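Local coordinates for trypsin-resistant surface T6 protein (Streptococcus pyogenes serotype M6, PDB 4P0D), which forms, as the major pilin of a Gram-positive bacterium, the backbone of a cell-wall-linked surface pilus from modular Ig-like domains, at residues A[149-155]-A[173-179]; A[160-166]-A[315-319]; A[199-204]-A[240-244]; A[388-393]-A[470-474]. The protein carries 1 engineered substitution. One frame throughout, in Å; residues are numbered along the deposited sequence.

Interaction 1: residues A[149-155]-A[173-179]; sequences SITKKVT and SYSLTFE
Ser-149 faces Glu-179 at the start of an antiparallel beta ladder of seven consecutive pairs, part of an Ig-like pilin domain carrying an isopeptide bond; the strand directions differ by 164°. The 2.4 Å separation of Ser-149 OG and Glu-179 OE1 is too short to trust in detail, although a bond is likely. A water links Ser-149 OG to Thr-151 OG1. Ile-150, on the buried face, brings CD1 to 4.3 Å from Leu-176 CD2. Thr-151 and Thr-177 exchange two backbone bonds, N of Thr-151 reaching O of Thr-177 at 2.9 Å. Lys-152 has CG anti to its N (chi1 -177°), which sends the aliphatic chain across Leu-176; its CD lies 3.6 Å from Leu-176 CD2. At its end, by the Tyr-174 ring, NZ is covalently joined to Asn-278 CG; as an isopeptide amide nitrogen it should carry no lysine charge, and it donates its N-H to Asp-196. Lys-153 returns to the more exposed face, joined to Ser-175 by two backbone hydrogen bonds, its CB beside Ser-175 OG. Next, Val-154 stands alongside Tyr-174, CG2 over one ring face, 3.8 Å from the centroid and 16° off the normal. Thr-155 closes the pairing, receiving Ser-173 N on its O at 2.9 Å.

Interaction 2: residues A[160-166]-A[315-319]; sequences DVNKKTT and IVYTY
Tyr-319 OH donates to Asp-160 OD2 at 2.6 Å, meeting the oxygen nearly along its C-O axis while the carboxylate and ring planes stand 84° apart. The Thr-165 side chain crosses that of Tyr-319 at about a right angle, its CG2 3.7 Å from Tyr-319 OH. Between the backbones, Tyr-317 N gives a 2.8 Å bond to Lys-164 O. Thr-166 N answers with a bond to Tyr-317 O at 2.9 Å, and the two together make a single beta bridge at Thr-165 and Tyr-317. Beside it, Thr-166 CG2 and Val-316 CG1 are only 3.4 Å apart, tight for two methyl groups. Lys-163, bent at chi2 (-77°), lays CD 3.4 Å from Tyr-317 CE2.

One shell out, a type II' turn from Asp-160 to Lys-163 closes a beta hairpin with backbone bonds in both directions, consistent with the turn holding both residues on the side of the tyrosines. A water accepts from Lys-164 N and donates to Ile-315 O, extending the pairing past the bridge. Trp-394 contributes at three points: its N is a second donor to Asp-160 OD2, and its ring meets Lys-163 as a cation-pi partner and Tyr-317 edge-to-face. The contact thus joins the small hairpin of strands 158-160 and 163-165 to the chain leaving strand 307-316 for strand 320-327, with Leu-172 of strand 171-179 packed against Thr-166 and Val-316.

Interaction 3: residues A[199-204]-A[240-244]; sequences SEGLTF and NNGFN
Asn-241 and Phe-204 both hold CG anti to the backbone N (chi1 -165° and 175°), which carries the asparagine amide up to the 202-204 backbone and lays the phenylalanine ring along Gly-242 and Phe-243. The amide works like a short piece of peptide. Its ND2 donates to Leu-202 O at 2.6 Å, with the acceptor close to the amide plane and the bond nearly straight. Its OD1 accepts Phe-204 N at 2.9 Å, this time with the donor tilted out of the carbonyl plane. The two bonds flank Thr-203, whose own backbone pairs with Val-264 instead. ND2 also donates to Met-198 O, so a second carbonyl helps fix the rotation of the amide.

The ring of Phe-204 takes Gly-242 CA over one face, 3.8 Å from the centroid, as a CH-pi contact. Further along, Phe-204 CZ touches Phe-243 CD1 at 3.6 Å. Those two rings are nearly parallel, planes 25° apart, but slid so far that they scarcely overlap (centroids 5.8 Å apart). Phe-243 is in turn met edge-to-face by Tyr-261.

Strand 202-213 pairs with 258-265, and strand 242-247 with 192-197, so within the Ig-like domain the contact joins the starts of two strands with different neighbours, whose backbones do not bridge each other here. A type I turn from Ser-199 to Leu-202 precedes the gripped carbonyl. A side-chain amide that donates and accepts at once can stand in for a strand partner here, satisfying a backbone N-H and C=O where the main chains do not pair.

Interaction 4: residues A[388-393]-A[470-474]; sequences YEITAN and TVLLE
Ile-390 and Val-471 point past each other in opposite directions, and the end of the isoleucine does most of the touching. With CG1 anti to the backbone N (chi1 -165°) and chi2 also extended, Ile-390 reaches straight out to place CD1 3.7 Å from Val-471 CG1. The same methyl presses on the backbone just beyond, 3.7 Å from Leu-473 CA, so it is wedged between the valine branch and the backbone at Leu-473, where strand 470-479 is interrupted. Leu-473 comes across Ile-390 obliquely: its CD1 lies 4.0 Å from Ile-390 CD1, and it also reaches to 3.6 Å from Glu-389 O. Its other methyl, CD2, makes a looser contact with Tyr-388 CB.

Here two sheets of a prealbumin-like sandwich face each other. Strand 388-392 is at the edge of the sheet it forms with 368-376, 338-343 and 348-353, whereas strand 470-479 pairs in parallel with 320-327. The short strand axes pass 7.9 Å apart and run nearly antiparallel at 151°, a spacing too wide for backbone pairing and suited to interleaved side chains. Ile-321 and Tyr-370 also pack on Ile-390.

Val-471 divides its branches. CG1, anti to the backbone N, turns to Ile-390 and comes to 3.5 Å from Thr-391 O. CG2 serves the end of the strand, lying 3.9 Å from Ala-392 CB, where the small alanine side chain meets a single methyl. Thr-396 and Ala-397 pack on the valine from a nearby loop.

Interactions 1, 2 and 3 cluster in the middle of the elongated chain, and interaction 4 lies farther toward the C-terminal end, its centre about 33 Å from that of interaction 1. Interaction 1 meets interaction 2 where Val-154 CG1 is 3.9 Å from Lys-164 CD, and meets interaction 3 where Tyr-174 OH is 3.6 Å from Leu-202 CD1. Interactions 2 and 3 do not touch; their nearest atoms are about 6 Å apart. Interaction 2 continues to interaction 4 through Asp-160 OD1, 3.4 Å from Asn-393 CB, forming a chain of contacts from the isopeptide-bearing ladder to the prealbumin-like sandwich. The bound calcium ion, at Ser-82 and Thr-85, belongs to none of these contacts.

Interaction 1: residues A[149-155]-A[173-179]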
loop_
_atom_site.group_PDB
_atom_site.type_symbol
_atom_site.label_atom_id
_atom_site.label_comp_id
_atom_site.label_asym_id
_atom_site.label_seq_id
_atom_site.Cartn_x
_atom_site.Cartn_y
_atom_site.Cartn_z
ATOM N N SER A 149 -3.802 -2.181 -11.032
ATOM C CA SER A 149 -2.555 -1.751 -10.401
ATOM C C SER A 149 -2.879 -0.797 -9.280
ATOM O O SER A 149 -3.973 -0.255 -9.221
ATOM C CB SER A 149 -1.638 -1.035 -11.387
ATOM O OG SER A 149 -2.244 0.158 -11.835
ATOM N N ILE A 150 -1.912 -0.615 -8.393
ATOM C CA ILE A 150 -2.002 0.388 -7.348
ATOM C C ILE A 150 -0.631 1.023 -7.217
ATOM O O ILE A 150 0.368 0.310 -7.226
ATOM C CB ILE A 150 -2.453 -0.219 -6.011
ATOM C CG1 ILE A 150 -2.627 0.870 -4.956
ATOM C CG2 ILE A 150 -1.472 -1.270 -5.503
ATOM C CD1 ILE A 150 -3.125 0.324 -3.635
ATOM N N THR A 151 -0.604 2.351 -7.108
ATOM C CA THR A 151 0.633 3.124 -6.981
ATOM C C THR A 151 0.493 4.068 -5.797
ATOM O O THR A 151 -0.490 4.809 -5.716
ATOM C CB THR A 151 0.898 3.961 -8.250
ATOM O OG1 THR A 151 0.898 3.108 -9.389
ATOM C CG2 THR A 151 2.243 4.683 -8.200
ATOM N N LYS A 152 1.462 4.025 -4.883
ATOM C CA LYS A 152 1.469 4.908 -3.739
ATOM C C LYS A 152 2.634 5.886 -3.796
ATOM O O LYS A 152 3.768 5.517 -4.118
ATOM C CB LYS A 152 1.524 4.132 -2.429
ATOM C CG LYS A 152 1.459 5.058 -1.212
ATOM C CD LYS A 152 0.946 4.402 0.050
ATOM C CE LYS A 152 2.040 3.607 0.742
ATOM N NZ LYS A 152 1.824 3.412 2.204
ATOM N N LYS A 153 2.336 7.134 -3.459
ATOM C CA LYS A 153 3.330 8.172 -3.387
ATOM C C LYS A 153 3.268 8.862 -2.022
ATOM O O LYS A 153 2.227 8.863 -1.362
ATOM C CB LYS A 153 3.087 9.203 -4.483
ATOM C CG LYS A 153 3.432 8.763 -5.900
ATOM C CD LYS A 153 2.993 9.864 -6.862
ATOM C CE LYS A 153 3.041 9.437 -8.321
ATOM N NZ LYS A 153 4.334 9.794 -8.971
ATOM N N VAL A 154 4.395 9.443 -1.619
ATOM C CA VAL A 154 4.488 10.203 -0.388
ATOM C C VAL A 154 5.199 11.529 -0.644
ATOM O O VAL A 154 6.137 11.604 -1.434
ATOM C CB VAL A 154 5.145 9.409 0.771
ATOM C CG1 VAL A 154 6.601 9.054 0.495
ATOM C CG2 VAL A 154 5.024 10.172 2.078
ATOM N N THR A 155 4.704 12.583 0.001
ATOM C CA THR A 155 5.380 13.872 -0.034
ATOM C C THR A 155 5.433 14.417 1.382
ATOM O O THR A 155 4.807 13.859 2.280
ATOM C CB THR A 155 4.653 14.852 -0.950
ATOM O OG1 THR A 155 3.298 15.019 -0.490
ATOM C CG2 THR A 155 4.678 14.321 -2.407
ATOM N N SER A 173 2.299 13.156 3.578
ATOM C CA SER A 173 1.078 13.160 2.774
ATOM C C SER A 173 1.177 12.045 1.747
ATOM O O SER A 173 2.019 12.076 0.868
ATOM C CB SER A 173 0.879 14.505 2.078
ATOM O OG SER A 173 0.695 15.524 3.055
ATOM N N TYR A 174 0.296 11.069 1.885
ATOM C CA TYR A 174 0.281 9.905 1.028
ATOM C C TYR A 174 -0.877 10.008 0.032
ATOM O O TYR A 174 -1.925 10.582 0.318
ATOM C CB TYR A 174 0.098 8.657 1.869
ATOM C CG TYR A 174 1.235 8.335 2.797
ATOM C CD1 TYR A 174 1.304 8.888 4.074
ATOM C CD2 TYR A 174 2.238 7.462 2.411
ATOM C CE1 TYR A 174 2.343 8.571 4.926
ATOM C CE2 TYR A 174 3.286 7.144 3.259
ATOM C CZ TYR A 174 3.334 7.697 4.509
ATOM O OH TYR A 174 4.370 7.360 5.333
ATOM N N SER A 175 -0.665 9.431 -1.137
ATOM C CA SER A 175 -1.649 9.433 -2.215
ATOM C C SER A 175 -1.628 8.097 -2.957
ATOM O O SER A 175 -0.556 7.529 -3.204
ATOM C CB SER A 175 -1.395 10.593 -3.175
ATOM O OG SER A 175 -0.145 10.472 -3.810
ATOM N N LEU A 176 -2.819 7.597 -3.273
ATOM C CA LEU A 176 -2.967 6.345 -3.985
ATOM C C LEU A 176 -3.680 6.605 -5.288
ATOM O O LEU A 176 -4.662 7.351 -5.328
ATOM C CB LEU A 176 -3.802 5.364 -3.183
ATOM C CG LEU A 176 -3.316 4.894 -1.828
ATOM C CD1 LEU A 176 -4.396 4.044 -1.158
ATOM C CD2 LEU A 176 -2.027 4.099 -1.968
ATOM N N THR A 177 -3.187 6.015 -6.367
ATOM C CA THR A 177 -3.974 5.927 -7.599
ATOM C C THR A 177 -4.028 4.458 -8.000
ATOM O O THR A 177 -3.162 3.671 -7.613
ATOM C CB THR A 177 -3.379 6.749 -8.738
ATOM O OG1 THR A 177 -2.115 6.201 -9.097
ATOM C CG2 THR A 177 -3.208 8.233 -8.324
ATOM N N PHE A 178 -5.039 4.075 -8.763
ATOM C CA PHE A 178 -5.130 2.692 -9.198
ATOM C C PHE A 178 -5.881 2.493 -10.501
ATOM O O PHE A 178 -6.666 3.356 -10.912
ATOM C CB PHE A 178 -5.680 1.794 -8.083
ATOM C CG PHE A 178 -6.995 2.225 -7.517
ATOM C CD1 PHE A 178 -7.071 3.262 -6.595
ATOM C CD2 PHE A 178 -8.161 1.549 -7.867
ATOM C CE1 PHE A 178 -8.291 3.641 -6.057
ATOM C CE2 PHE A 178 -9.389 1.918 -7.336
ATOM C CZ PHE A 178 -9.452 2.965 -6.429
ATOM N N GLU A 179 -5.587 1.371 -11.167
ATOM C CA GLU A 179 -6.290 0.971 -12.385
ATOM C C GLU A 179 -7.278 -0.111 -12.004
ATOM O O GLU A 179 -6.931 -1.046 -11.312
ATOM C CB GLU A 179 -5.305 0.476 -13.457
ATOM C CG GLU A 179 -4.347 1.575 -13.889
ATOM C CD GLU A 179 -3.205 1.096 -14.763
ATOM O OE1 GLU A 179 -2.305 0.365 -14.274
ATOM O OE2 GLU A 179 -3.205 1.494 -15.942
HETATM O O HOH W 1 -1.642 2.365 -10.272
#

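Interaction 2: residues A[160-166]-A[315-319]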
loop_
_atom_site.group_PDB
_atom_site.type_symbol
_atom_site.label_atom_id
_atom_site.label_comp_id
_atom_site.label_asym_id
_atom_site.label_seq_id
_atom_site.Cartn_x
_atom_site.Cartn_y
_atom_site.Cartn_z
ATOM N N ASP A 160 17.036 12.179 0.152
ATOM C CA ASP A 160 18.431 11.887 0.441
ATOM C C ASP A 160 18.924 10.892 -0.618
ATOM O O ASP A 160 18.801 9.680 -0.438
ATOM C CB ASP A 160 18.516 11.281 1.845
ATOM C CG ASP A 160 19.934 10.926 2.249
ATOM O OD1 ASP A 160 20.873 11.383 1.572
ATOM O OD2 ASP A 160 20.084 10.170 3.226
ATOM N N VAL A 161 19.446 11.420 -1.727
ATOM C CA VAL A 161 19.735 10.614 -2.913
ATOM C C VAL A 161 18.418 9.907 -3.297
ATOM O O VAL A 161 17.408 10.585 -3.534
ATOM C CB VAL A 161 20.964 9.686 -2.684
ATOM C CG1 VAL A 161 21.529 9.159 -4.001
ATOM C CG2 VAL A 161 22.071 10.455 -1.963
ATOM N N ASN A 162 18.384 8.582 -3.328
ATOM C CA ASN A 162 17.141 7.876 -3.635
ATOM C C ASN A 162 16.331 7.486 -2.385
ATOM O O ASN A 162 15.439 6.652 -2.470
ATOM C CB ASN A 162 17.451 6.625 -4.461
ATOM C CG ASN A 162 18.399 5.693 -3.751
ATOM O OD1 ASN A 162 19.044 6.079 -2.767
ATOM N ND2 ASN A 162 18.501 4.467 -4.239
ATOM N N LYS A 163 16.651 8.066 -1.225
ATOM C CA LYS A 163 15.952 7.739 0.023
ATOM C C LYS A 163 15.062 8.897 0.443
ATOM O O LYS A 163 15.536 10.023 0.547
ATOM C CB LYS A 163 16.957 7.500 1.146
ATOM C CG LYS A 163 17.947 6.370 0.907
ATOM C CD LYS A 163 17.298 5.015 1.124
ATOM C CE LYS A 163 18.308 3.861 1.125
ATOM N NZ LYS A 163 19.328 3.980 0.046
ATOM N N LYS A 164 13.788 8.636 0.710
ATOM C CA LYS A 164 12.949 9.670 1.296
ATOM C C LYS A 164 13.091 9.660 2.813
ATOM O O LYS A 164 12.911 8.638 3.446
ATOM C CB LYS A 164 11.496 9.537 0.821
ATOM C CG LYS A 164 11.391 9.771 -0.694
ATOM C CD LYS A 164 9.971 9.939 -1.191
ATOM C CE LYS A 164 9.930 10.055 -2.712
ATOM N NZ LYS A 164 10.487 11.353 -3.219
ATOM N N THR A 165 13.445 10.814 3.378
ATOM C CA THR A 165 13.711 10.926 4.808
ATOM C C THR A 165 12.770 11.928 5.492
ATOM O O THR A 165 12.189 12.791 4.855
ATOM C CB THR A 165 15.172 11.339 5.079
ATOM O OG1 THR A 165 15.362 12.714 4.733
ATOM C CG2 THR A 165 16.145 10.481 4.262
ATOM N N THR A 166 12.644 11.809 6.801
ATOM C CA THR A 166 11.748 12.665 7.560
ATOM C C THR A 166 12.255 12.838 8.995
ATOM O O THR A 166 13.314 12.298 9.374
ATOM C CB THR A 166 10.324 12.065 7.556
ATOM O OG1 THR A 166 9.393 13.016 8.091
ATOM C CG2 THR A 166 10.290 10.808 8.362
ATOM N N ILE A 315 8.855 3.497 1.804
ATOM C CA ILE A 315 9.596 3.439 3.054
ATOM C C ILE A 315 10.124 4.830 3.267
ATOM O O ILE A 315 10.679 5.457 2.340
ATOM C CB ILE A 315 10.757 2.418 2.998
ATOM C CG1 ILE A 315 10.280 1.076 2.457
ATOM C CG2 ILE A 315 11.389 2.225 4.379
ATOM C CD1 ILE A 315 11.432 0.145 2.088
ATOM N N VAL A 316 9.955 5.335 4.476
ATOM C CA VAL A 316 10.527 6.608 4.811
ATOM C C VAL A 316 11.532 6.399 5.929
ATOM O O VAL A 316 11.296 5.617 6.836
ATOM C CB VAL A 316 9.438 7.628 5.182
ATOM C CG1 VAL A 316 10.060 8.944 5.569
ATOM C CG2 VAL A 316 8.500 7.825 3.986
ATOM N N TYR A 317 12.650 7.111 5.833
ATOM C CA TYR A 317 13.802 6.902 6.727
ATOM C C TYR A 317 14.023 8.073 7.693
ATOM O O TYR A 317 13.663 9.216 7.404
ATOM C CB TYR A 317 15.045 6.681 5.882
ATOM C CG TYR A 317 14.961 5.429 5.048
ATOM C CD1 TYR A 317 15.237 4.177 5.604
ATOM C CD2 TYR A 317 14.564 5.476 3.717
ATOM C CE1 TYR A 317 15.146 3.023 4.850
ATOM C CE2 TYR A 317 14.479 4.315 2.959
ATOM C CZ TYR A 317 14.774 3.099 3.537
ATOM O OH TYR A 317 14.677 1.948 2.796
ATOM N N THR A 318 14.606 7.776 8.854
ATOM C CA THR A 318 15.078 8.822 9.762
ATOM C C THR A 318 16.456 8.422 10.265
ATOM O O THR A 318 16.812 7.236 10.252
ATOM C CB THR A 318 14.162 9.014 10.997
ATOM O OG1 THR A 318 14.320 7.910 11.903
ATOM C CG2 THR A 318 12.716 9.088 10.614
ATOM N N TYR A 319 17.198 9.420 10.744
ATOM C CA TYR A 319 18.502 9.216 11.362
ATOM C C TYR A 319 18.519 9.895 12.723
ATOM O O TYR A 319 17.614 10.662 13.071
ATOM C CB TYR A 319 19.602 9.846 10.498
ATOM C CG TYR A 319 19.492 9.481 9.025
ATOM C CD1 TYR A 319 19.696 8.171 8.601
ATOM C CD2 TYR A 319 19.143 10.439 8.076
ATOM C CE1 TYR A 319 19.578 7.820 7.265
ATOM C CE2 TYR A 319 19.029 10.100 6.728
ATOM C CZ TYR A 319 19.241 8.789 6.327
ATOM O OH TYR A 319 19.113 8.446 4.987
HETATM O O HOH W 2 12.559 6.075 0.491
#

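Interaction 3: residues A[199-204]-A[240-244]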
loop_
_atom_site.group_PDB
_atom_site.type_symbol
_atom_site.label_atom_id
_atom_site.label_comp_id
_atom_site.label_asym_id
_atom_site.label_seq_id
_atom_site.Cartn_x
_atom_site.Cartn_y
_atom_site.Cartn_z
ATOM N N SER A 199 3.213 1.622 9.492
ATOM C CA SER A 199 4.089 1.058 10.531
ATOM C C SER A 199 3.988 1.925 11.783
ATOM O O SER A 199 3.476 3.059 11.728
ATOM C CB SER A 199 5.539 0.986 10.052
ATOM O OG SER A 199 5.971 2.267 9.630
ATOM N N GLU A 200 4.468 1.401 12.907
ATOM C CA GLU A 200 4.094 1.987 14.193
ATOM C C GLU A 200 4.679 3.367 14.447
ATOM O O GLU A 200 4.133 4.097 15.246
ATOM C CB GLU A 200 4.365 1.034 15.380
ATOM C CG GLU A 200 5.824 0.737 15.665
ATOM C CD GLU A 200 6.053 0.142 17.054
ATOM O OE1 GLU A 200 7.225 -0.118 17.375
ATOM O OE2 GLU A 200 5.083 -0.046 17.835
ATOM N N GLY A 201 5.757 3.726 13.755
ATOM C CA GLY A 201 6.390 5.037 13.909
ATOM C C GLY A 201 5.687 6.183 13.188
ATOM O O GLY A 201 6.178 7.318 13.183
ATOM N N LEU A 202 4.561 5.873 12.547
ATOM C CA LEU A 202 3.722 6.857 11.880
ATOM C C LEU A 202 2.340 6.747 12.482
ATOM O O LEU A 202 1.864 5.643 12.686
ATOM C CB LEU A 202 3.664 6.538 10.388
ATOM C CG LEU A 202 5.034 6.517 9.695
ATOM C CD1 LEU A 202 5.046 5.653 8.443
ATOM C CD2 LEU A 202 5.461 7.947 9.375
ATOM N N THR A 203 1.703 7.865 12.802
ATOM C CA THR A 203 0.378 7.843 13.373
ATOM C C THR A 203 -0.594 8.291 12.279
ATOM O O THR A 203 -0.596 9.451 11.867
ATOM C CB THR A 203 0.286 8.725 14.632
ATOM O OG1 THR A 203 1.283 8.321 15.583
ATOM C CG2 THR A 203 -1.108 8.633 15.277
ATOM N N PHE A 204 -1.385 7.344 11.789
ATOM C CA PHE A 204 -2.366 7.574 10.724
ATOM C C PHE A 204 -3.471 8.490 11.195
ATOM O O PHE A 204 -3.940 8.331 12.314
ATOM C CB PHE A 204 -2.989 6.238 10.318
ATOM C CG PHE A 204 -4.103 6.362 9.321
ATOM C CD1 PHE A 204 -3.848 6.770 8.021
ATOM C CD2 PHE A 204 -5.412 6.060 9.681
ATOM C CE1 PHE A 204 -4.878 6.897 7.099
ATOM C CE2 PHE A 204 -6.436 6.163 8.757
ATOM C CZ PHE A 204 -6.177 6.579 7.471
ATOM N N ASN A 240 -7.002 -0.423 12.797
ATOM C CA ASN A 240 -5.630 -0.345 13.314
ATOM C C ASN A 240 -5.001 1.033 12.994
ATOM O O ASN A 240 -5.618 2.049 13.281
ATOM C CB ASN A 240 -4.811 -1.537 12.815
ATOM C CG ASN A 240 -5.380 -2.864 13.294
ATOM O OD1 ASN A 240 -5.558 -3.079 14.496
ATOM N ND2 ASN A 240 -5.679 -3.756 12.359
ATOM N N ASN A 241 -3.821 1.071 12.395
ATOM C CA ASN A 241 -3.154 2.337 12.091
ATOM C C ASN A 241 -3.329 2.630 10.607
ATOM O O ASN A 241 -2.353 2.830 9.872
ATOM C CB ASN A 241 -1.676 2.217 12.461
ATOM C CG ASN A 241 -0.964 3.555 12.523
ATOM O OD1 ASN A 241 -1.562 4.591 12.744
ATOM N ND2 ASN A 241 0.338 3.514 12.353
ATOM N N GLY A 242 -4.587 2.602 10.154
ATOM C CA GLY A 242 -4.883 2.713 8.732
ATOM C C GLY A 242 -6.381 2.631 8.479
ATOM O O GLY A 242 -7.184 3.043 9.322
ATOM N N PHE A 243 -6.745 2.087 7.323
ATOM C CA PHE A 243 -8.120 2.061 6.878
ATOM C C PHE A 243 -8.393 0.935 5.891
ATOM O O PHE A 243 -7.478 0.418 5.234
ATOM C CB PHE A 243 -8.482 3.383 6.202
ATOM C CG PHE A 243 -7.806 3.595 4.876
ATOM C CD1 PHE A 243 -6.528 4.158 4.812
ATOM C CD2 PHE A 243 -8.435 3.219 3.686
ATOM C CE1 PHE A 243 -5.900 4.341 3.593
ATOM C CE2 PHE A 243 -7.803 3.407 2.469
ATOM C CZ PHE A 243 -6.532 3.962 2.421
ATOM N N ASN A 244 -9.674 0.604 5.787
ATOM C CA ASN A 244 -10.217 -0.159 4.673
ATOM C C ASN A 244 -11.255 0.708 3.982
ATOM O O ASN A 244 -11.977 1.462 4.638
ATOM C CB ASN A 244 -10.843 -1.469 5.135
ATOM C CG ASN A 244 -9.825 -2.423 5.738
ATOM O OD1 ASN A 244 -8.746 -2.586 5.211
ATOM N ND2 ASN A 244 -10.163 -3.026 6.861
HETATM O O HOH W 3 -3.857 6.440 14.280
#

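Interaction 4: residues A[388-393]-A[470-474]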
loop_
_atom_site.group_PDB
_atom_site.type_symbol
_atom_site.label_atom_id
_atom_site.label_comp_id
_atom_site.label_asym_id
_atom_site.label_seq_id
_atom_site.Cartn_x
_atom_site.Cartn_y
_atom_site.Cartn_z
ATOM N N TYR A 388 28.960 23.364 16.699
ATOM C CA TYR A 388 29.506 22.220 15.957
ATOM C C TYR A 388 28.510 21.773 14.909
ATOM O O TYR A 388 27.367 21.447 15.227
ATOM C CB TYR A 388 29.882 21.077 16.913
ATOM C CG TYR A 388 31.018 21.488 17.819
ATOM C CD1 TYR A 388 30.782 22.208 18.976
ATOM C CD2 TYR A 388 32.341 21.223 17.472
ATOM C CE1 TYR A 388 31.826 22.631 19.788
ATOM C CE2 TYR A 388 33.392 21.644 18.275
ATOM C CZ TYR A 388 33.130 22.348 19.430
ATOM O OH TYR A 388 34.165 22.771 20.239
ATOM N N GLU A 389 28.947 21.761 13.656
ATOM C CA GLU A 389 28.097 21.344 12.564
ATOM C C GLU A 389 28.277 19.860 12.264
ATOM O O GLU A 389 29.331 19.269 12.518
ATOM C CB GLU A 389 28.359 22.218 11.337
ATOM C CG GLU A 389 28.086 23.691 11.622
ATOM C CD GLU A 389 28.245 24.591 10.419
ATOM O OE1 GLU A 389 28.525 24.079 9.316
ATOM O OE2 GLU A 389 28.085 25.822 10.591
ATOM N N ILE A 390 27.215 19.257 11.756
ATOM C CA ILE A 390 27.219 17.863 11.377
ATOM C C ILE A 390 26.173 17.662 10.288
ATOM O O ILE A 390 25.080 18.257 10.331
ATOM C CB ILE A 390 26.949 16.955 12.596
ATOM C CG1 ILE A 390 27.309 15.497 12.270
ATOM C CG2 ILE A 390 25.520 17.124 13.092
ATOM C CD1 ILE A 390 27.212 14.575 13.471
ATOM N N THR A 391 26.541 16.865 9.291
ATOM C CA THR A 391 25.682 16.550 8.167
ATOM C C THR A 391 25.164 15.140 8.392
ATOM O O THR A 391 25.946 14.219 8.651
ATOM C CB THR A 391 26.455 16.650 6.840
ATOM O OG1 THR A 391 26.894 17.998 6.649
ATOM C CG2 THR A 391 25.595 16.252 5.658
ATOM N N ALA A 392 23.840 14.980 8.318
ATOM C CA ALA A 392 23.207 13.678 8.495
ATOM C C ALA A 392 22.625 13.182 7.174
ATOM O O ALA A 392 21.869 13.900 6.519
ATOM C CB ALA A 392 22.112 13.758 9.548
ATOM N N ASN A 393 22.985 11.960 6.798
ATOM C CA ASN A 393 22.389 11.270 5.650
ATOM C C ASN A 393 22.727 9.773 5.648
ATOM O O ASN A 393 23.419 9.272 6.534
ATOM C CB ASN A 393 22.829 11.933 4.333
ATOM C CG ASN A 393 24.334 12.027 4.206
ATOM O OD1 ASN A 393 25.043 11.043 4.409
ATOM N ND2 ASN A 393 24.827 13.201 3.872
ATOM N N THR A 470 22.750 5.941 12.953
ATOM C CA THR A 470 23.323 7.003 13.771
ATOM C C THR A 470 24.481 7.715 13.076
ATOM O O THR A 470 25.379 7.085 12.493
ATOM C CB THR A 470 23.755 6.469 15.150
ATOM O OG1 THR A 470 22.636 5.857 15.782
ATOM C CG2 THR A 470 24.281 7.611 16.051
ATOM N N VAL A 471 24.432 9.047 13.122
ATOM C CA VAL A 471 25.483 9.893 12.607
ATOM C C VAL A 471 26.250 10.415 13.823
ATOM O O VAL A 471 25.767 11.297 14.526
ATOM C CB VAL A 471 24.911 11.063 11.796
ATOM C CG1 VAL A 471 26.030 11.902 11.220
ATOM C CG2 VAL A 471 24.016 10.556 10.667
ATOM N N LEU A 472 27.435 9.863 14.070
ATOM C CA LEU A 472 28.277 10.264 15.220
ATOM C C LEU A 472 29.300 11.327 14.839
ATOM O O LEU A 472 30.073 11.147 13.886
ATOM C CB LEU A 472 29.005 9.043 15.780
ATOM C CG LEU A 472 29.954 9.256 16.977
ATOM C CD1 LEU A 472 29.199 9.714 18.212
ATOM C CD2 LEU A 472 30.720 7.978 17.267
ATOM N N LEU A 473 29.318 12.439 15.566
ATOM C CA LEU A 473 30.240 13.535 15.237
ATOM C C LEU A 473 31.694 13.028 15.145
ATOM O O LEU A 473 32.134 12.311 16.027
ATOM C CB LEU A 473 30.155 14.621 16.304
ATOM C CG LEU A 473 30.902 15.922 16.018
ATOM C CD1 LEU A 473 30.258 16.705 14.887
ATOM C CD2 LEU A 473 30.932 16.779 17.271
ATOM N N GLU A 474 32.421 13.429 14.099
ATOM C CA GLU A 474 33.778 12.902 13.818
ATOM C C GLU A 474 34.758 13.165 14.959
ATOM O O GLU A 474 35.491 12.267 15.384
ATOM C CB GLU A 474 34.333 13.505 12.528
#